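Local coordinates for uncharacterized protein (PDB 5DMP) that probably acts as a 3'-phosphoesterase that trims the ends of broken nucleic acid strands during archaeal non-homologous end-joining repair, at residues A[80-85]-A[95-100]; A[116-121]-A[137-142]. One frame throughout, in Å; residues are numbered along the deposited sequence.

Contact 1 (A[80-85]-A[95-100]); sequences GTYRNL and MTIEQS
The phenol ring of Tyr82 and the flat amide of Asn84 both turn toward the start of helix 97-103, where Ile97 lies between them. Ile97 reaches the ring obliquely on its CE1 side, CD1 standing 3.9 Å from Tyr82 CE1, while CG1 comes to 3.5 Å from Tyr82 OH. Leu22, Val108 and Leu110 also touch the Tyr82 side chain, so apolar residues of neighbouring strands surround it alongside Ile97; its hydroxyl is hydrogen-bonded to Glu23 O. The helix begins with a capping box of Thr96 and Gln99, and the end of strand 72-84 holds the chain just ahead of it. With CG anti to its own N (chi1 172°), Asn84 extends toward the chain leading into the helix. Its ND2 donates to Met95 O at 2.9 Å, the donor lying in the carbonyl plane on a lone pair, although the hydrogen bond is bent, with an N-H...O angle of 141°. At the other end of the same amide OD1 accepts from Arg86 N, so the two bonds together fix the flip of the group. A leucine here would probably leave Met95 O without this donor and Arg86 N without this acceptor, weakening the tie between the strand end and the chain entering the helix. The box itself is reciprocal: Gln99 N donates to Thr96 OG1 at 3.0 Å, and Thr96 N in return donates a hydrogen bond to Gln99 OE1 at 2.8 Å, so side chains serve N-H groups that have no preceding turn to bond to. One residue further on, Ser100 N and Ser100 OG both donate to Thr96 O, the hydroxyl at 2.9 Å, arriving from opposite faces of that carbonyl plane.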
loop_
_atom_site.group_PDB
_atom_site.type_symbol
_atom_site.label_atom_id
_atom_site.label_comp_id
_atom_site.label_asym_id
_atom_site.label_seq_id
_atom_site.Cartn_x
_atom_site.Cartn_y
_atom_site.Cartn_z
ATOM N N GLY A 80 7.058 4.479 -5.325
ATOM C CA GLY A 80 8.093 5.397 -4.860
ATOM C C GLY A 80 8.892 4.631 -3.812
ATOM O O GLY A 80 9.206 3.455 -3.976
ATOM N N THR A 81 9.225 5.326 -2.751
ATOM C CA THR A 81 10.020 4.760 -1.681
ATOM C C THR A 81 9.344 5.151 -0.366
ATOM O O THR A 81 8.263 5.787 -0.396
ATOM C CB THR A 81 11.479 5.353 -1.702
ATOM O OG1 THR A 81 11.437 6.778 -1.604
ATOM C CG2 THR A 81 12.207 4.991 -3.043
ATOM N N TYR A 82 9.912 4.759 0.773
ATOM C CA TYR A 82 9.353 5.212 2.050
ATOM C C TYR A 82 10.468 5.346 3.053
ATOM O O TYR A 82 11.565 4.813 2.831
ATOM C CB TYR A 82 8.292 4.172 2.547
ATOM C CG TYR A 82 8.880 2.856 3.005
ATOM C CD1 TYR A 82 9.229 2.668 4.348
ATOM C CD2 TYR A 82 9.044 1.777 2.097
ATOM C CE1 TYR A 82 9.731 1.455 4.802
ATOM C CE2 TYR A 82 9.581 0.561 2.538
ATOM C CZ TYR A 82 9.921 0.405 3.845
ATOM O OH TYR A 82 10.432 -0.787 4.248
ATOM N N ARG A 83 10.193 6.033 4.152
ATOM C CA ARG A 83 11.151 6.189 5.232
ATOM C C ARG A 83 10.473 5.637 6.480
ATOM O O ARG A 83 9.267 5.829 6.711
ATOM C CB ARG A 83 11.492 7.698 5.504
ATOM C CG ARG A 83 12.110 8.414 4.327
ATOM C CD ARG A 83 12.503 9.841 4.717
ATOM N NE ARG A 83 11.499 10.876 4.355
ATOM C CZ ARG A 83 10.808 11.473 5.274
ATOM N NH1 ARG A 83 10.957 11.088 6.564
ATOM N NH2 ARG A 83 9.991 12.477 4.936
ATOM N N ASN A 84 11.264 4.976 7.321
ATOM C CA ASN A 84 10.690 4.376 8.519
ATOM C C ASN A 84 10.706 5.452 9.636
ATOM O O ASN A 84 11.788 5.793 10.136
ATOM C CB ASN A 84 11.594 3.219 8.941
ATOM C CG ASN A 84 11.187 2.651 10.294
ATOM O OD1 ASN A 84 10.116 2.980 10.842
ATOM N ND2 ASN A 84 12.016 1.766 10.810
ATOM N N LEU A 85 9.529 5.955 10.045
ATOM C CA LEU A 85 9.470 7.017 11.057
ATOM C C LEU A 85 9.912 6.495 12.431
ATOM O O LEU A 85 10.305 7.301 13.297
ATOM C CB LEU A 85 8.050 7.605 11.139
ATOM C CG LEU A 85 7.716 8.401 9.856
ATOM C CD1 LEU A 85 6.279 8.822 9.858
ATOM C CD2 LEU A 85 8.642 9.591 9.720
ATOM N N MET A 95 12.971 1.539 16.326
ATOM C CA MET A 95 12.514 0.246 15.833
ATOM C C MET A 95 12.871 0.200 14.350
ATOM O O MET A 95 12.497 1.133 13.615
ATOM C CB MET A 95 10.995 0.118 16.014
ATOM C CG MET A 95 10.559 -0.080 17.440
ATOM S SD MET A 95 11.081 -1.612 18.302
ATOM C CE MET A 95 10.183 -1.369 19.847
ATOM N N THR A 96 13.598 -0.832 13.887
ATOM C CA THR A 96 13.848 -1.022 12.433
ATOM C C THR A 96 12.507 -1.384 11.785
ATOM O O THR A 96 11.523 -1.589 12.483
ATOM C CB THR A 96 14.818 -2.191 12.184
ATOM O OG1 THR A 96 14.210 -3.399 12.665
ATOM C CG2 THR A 96 16.116 -1.939 12.947
ATOM N N ILE A 97 12.432 -1.414 10.452
ATOM C CA ILE A 97 11.180 -1.725 9.799
ATOM C C ILE A 97 10.776 -3.169 10.089
ATOM O O ILE A 97 9.598 -3.468 10.305
ATOM C CB ILE A 97 11.242 -1.379 8.252
ATOM C CG1 ILE A 97 9.814 -1.301 7.627
ATOM C CG2 ILE A 97 12.106 -2.422 7.498
ATOM C CD1 ILE A 97 8.908 -0.175 8.206
ATOM N N GLU A 98 11.770 -4.089 10.119
ATOM C CA GLU A 98 11.474 -5.466 10.455
ATOM C C GLU A 98 10.978 -5.611 11.888
ATOM O O GLU A 98 10.011 -6.338 12.133
ATOM C CB GLU A 98 12.677 -6.415 10.141
ATOM C CG GLU A 98 13.122 -6.460 8.663
ATOM C CD GLU A 98 14.044 -5.298 8.250
ATOM O OE1 GLU A 98 14.454 -4.446 9.103
ATOM O OE2 GLU A 98 14.363 -5.224 7.024
ATOM N N GLN A 99 11.608 -4.912 12.832
ATOM C CA GLN A 99 11.122 -4.907 14.250
ATOM C C GLN A 99 9.724 -4.308 14.348
ATOM O O GLN A 99 8.858 -4.833 15.073
ATOM C CB GLN A 99 12.016 -4.075 15.164
ATOM C CG GLN A 99 13.390 -4.664 15.308
ATOM C CD GLN A 99 14.324 -3.806 16.111
ATOM O OE1 GLN A 99 14.339 -2.563 16.018
ATOM N NE2 GLN A 99 15.175 -4.484 16.884
ATOM N N SER A 100 9.513 -3.200 13.620
ATOM C CA SER A 100 8.146 -2.649 13.476
ATOM C C SER A 100 7.127 -3.660 12.971
ATOM O O SER A 100 6.015 -3.780 13.542
ATOM C CB SER A 100 8.174 -1.402 12.537
ATOM O OG SER A 100 9.008 -0.399 13.114
#

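Contact 2 (A[116-121]-A[137-142]); sequences KGSYAL and MKEPHE. With EDO (1,2-ethanediol), chain E.
Met137 sets its CG anti to the carbonyl carbon (chi1 -71°) and continues with an extended chi2 (169°), a course that lays CB, CG and SD along the backbone of residues 118-120. CG rests 3.8 Å from Ala120 CB, SD passes 3.7 Å from Tyr119 O, and CB packs against Ser118 OG. Glu139, whose CG lies between its backbone N and carbonyl carbon, sends an extended chain back toward Ser118, and the carboxylate arrives near that residue. Here strand 118-123 runs antiparallel to strand 132-136, and the contact is a simple case of a strand pairing continued one residue past the end of a strand. Its backbone tie is nearly straight: Met137 N donates to Ser118 O at 2.9 Å and 171°. Lys136 NZ reaches the same oxygen and also forms a salt bridge with Glu139 OE2, so one ammonium group joins the two segments. Water 1 makes a second bridge, accepting from Ser118 N at 2.9 Å and donating to Glu139 OE2 at 2.6 Å. The other carboxylate oxygen, Glu139 OE1, accepts from O1 of an ethanediol molecule at 2.9 Å, probably a remnant of the crystallisation liquor. Beside it the chain turns a corner at Gly117, where the backbone angles would jam a CB against the carbonyl oxygen of Lys116. Lysine, water and diol all address the carboxylate as donors, which is consistent with an ionised Glu139, its charge probably offset in part by Lys136.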
loop_
_atom_site.group_PDB
_atom_site.type_symbol
_atom_site.label_atom_id
_atom_site.label_comp_id
_atom_site.label_asym_id
_atom_site.label_seq_id
_atom_site.Cartn_x
_atom_site.Cartn_y
_atom_site.Cartn_z
ATOM N N LYS A 116 1.814 10.912 -0.305
ATOM C CA LYS A 116 3.078 11.503 0.152
ATOM C C LYS A 116 2.855 11.960 1.516
ATOM O O LYS A 116 2.337 13.066 1.723
ATOM C CB LYS A 116 3.487 12.807 -0.578
ATOM C CG LYS A 116 3.352 12.920 -2.063
ATOM C CD LYS A 116 4.153 14.169 -2.501
ATOM C CE LYS A 116 3.881 14.526 -3.964
ATOM N NZ LYS A 116 4.640 13.646 -4.902
ATOM N N GLY A 117 3.277 11.186 2.473
ATOM C CA GLY A 117 3.108 11.646 3.864
ATOM C C GLY A 117 3.054 10.456 4.795
ATOM O O GLY A 117 3.341 9.316 4.373
ATOM N N SER A 118 2.772 10.728 6.065
ATOM C CA SER A 118 2.866 9.709 7.102
ATOM C C SER A 118 1.641 8.800 7.162
ATOM O O SER A 118 0.507 9.298 7.176
ATOM C CB SER A 118 3.150 10.411 8.439
ATOM O OG SER A 118 2.099 11.332 8.664
ATOM N N TYR A 119 1.873 7.465 7.168
ATOM C CA TYR A 119 0.834 6.447 7.212
ATOM C C TYR A 119 1.242 5.368 8.226
ATOM O O TYR A 119 2.442 5.140 8.464
ATOM C CB TYR A 119 0.582 5.734 5.838
ATOM C CG TYR A 119 -0.190 6.623 4.889
ATOM C CD1 TYR A 119 0.455 7.630 4.183
ATOM C CD2 TYR A 119 -1.575 6.422 4.734
ATOM C CE1 TYR A 119 -0.263 8.474 3.329
ATOM C CE2 TYR A 119 -2.310 7.244 3.883
ATOM C CZ TYR A 119 -1.643 8.248 3.217
ATOM O OH TYR A 119 -2.355 9.073 2.363
ATOM N N ALA A 120 0.208 4.825 8.868
ATOM C CA ALA A 120 0.396 3.730 9.879
ATOM C C ALA A 120 -0.268 2.433 9.384
ATOM O O ALA A 120 -1.374 2.424 8.776
ATOM C CB ALA A 120 -0.186 4.119 11.227
ATOM N N LEU A 121 0.357 1.317 9.765
ATOM C CA LEU A 121 -0.196 -0.034 9.545
ATOM C C LEU A 121 -0.148 -0.708 10.934
ATOM O O LEU A 121 0.938 -0.836 11.473
ATOM C CB LEU A 121 0.721 -0.855 8.610
ATOM C CG LEU A 121 0.364 -0.716 7.148
ATOM C CD1 LEU A 121 1.585 -1.272 6.372
ATOM C CD2 LEU A 121 -0.919 -1.485 6.805
ATOM N N MET A 137 -1.725 9.100 9.028
ATOM C CA MET A 137 -1.452 9.538 10.396
ATOM C C MET A 137 -1.941 11.009 10.572
ATOM O O MET A 137 -1.980 11.797 9.639
ATOM C CB MET A 137 0.000 9.389 10.796
ATOM C CG MET A 137 0.355 7.887 10.977
ATOM S SD MET A 137 2.128 7.634 11.144
ATOM C CE MET A 137 2.348 8.235 12.846
ATOM N N LYS A 138 -2.364 11.311 11.792
ATOM C CA LYS A 138 -2.992 12.589 12.059
ATOM C C LYS A 138 -1.932 13.715 11.944
ATOM O O LYS A 138 -0.809 13.604 12.433
ATOM C CB LYS A 138 -3.566 12.552 13.478
ATOM C CG LYS A 138 -4.076 13.916 13.974
ATOM C CD LYS A 138 -4.828 13.743 15.290
ATOM C CE LYS A 138 -5.589 15.024 15.667
ATOM N NZ LYS A 138 -6.584 14.719 16.735
ATOM N N GLU A 139 -2.304 14.776 11.268
ATOM C CA GLU A 139 -1.443 15.989 11.213
ATOM C C GLU A 139 -2.414 17.119 10.924
ATOM O O GLU A 139 -3.572 16.850 10.495
ATOM C CB GLU A 139 -0.440 15.864 10.077
ATOM C CG GLU A 139 -1.083 15.613 8.744
ATOM C CD GLU A 139 -0.047 15.550 7.601
ATOM O OE1 GLU A 139 0.199 16.560 6.912
ATOM O OE2 GLU A 139 0.622 14.521 7.423
ATOM N N PRO A 140 -1.954 18.397 11.072
ATOM C CA PRO A 140 -2.851 19.538 10.798
ATOM C C PRO A 140 -3.369 19.599 9.373
ATOM O O PRO A 140 -2.677 19.305 8.376
ATOM C CB PRO A 140 -1.990 20.776 11.159
ATOM C CG PRO A 140 -1.004 20.292 12.188
ATOM C CD PRO A 140 -0.749 18.795 11.836
ATOM N N HIS A 141 -4.636 19.928 9.251
ATOM C CA HIS A 141 -5.265 20.023 7.923
ATOM C C HIS A 141 -6.549 20.838 8.159
ATOM O O HIS A 141 -7.206 20.671 9.194
ATOM C CB HIS A 141 -5.613 18.602 7.388
ATOM C CG HIS A 141 -6.291 18.566 6.048
ATOM N ND1 HIS A 141 -5.598 18.501 4.856
ATOM C CD2 HIS A 141 -7.605 18.535 5.714
ATOM C CE1 HIS A 141 -6.450 18.414 3.846
ATOM N NE2 HIS A 141 -7.677 18.445 4.343
ATOM N N GLU A 142 -6.881 21.723 7.222
ATOM C CA GLU A 142 -8.135 22.460 7.271
ATOM C C GLU A 142 -8.785 22.061 5.977
ATOM O O GLU A 142 -8.122 21.952 4.956
HETATM C C1 EDO E . -0.292 15.524 3.019
HETATM O O1 EDO E . 0.434 16.255 3.995
HETATM C C2 EDO E . -0.132 14.090 3.457
HETATM O O2 EDO E . -1.220 13.352 2.891
HETATM O O HOH W 1 2.759 13.648 6.309
#

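From the N terminus the chain lays down five strands before strand 72-84, which brings Val74 to the vanadium-containing pocket and ends at contact 1. Contact 1 closes the irregular loop between residues 85 and 95 and fastens helix 97-103 to the sheet. Strand 105-111 then returns beside strand 72-84 and pairs in turn with strand 118-123, where contact 2 opens. Contact 2 closes the hairpin-like excursion through the connection and strand 132-136, and holds the start of the loop leading to helix 148-151. The two closures follow in series, neither nested nor crossed. Their centres lie about 16 Å apart, yet they meet where Leu85 CD1 packs 3.8 Å from Ser118 CB.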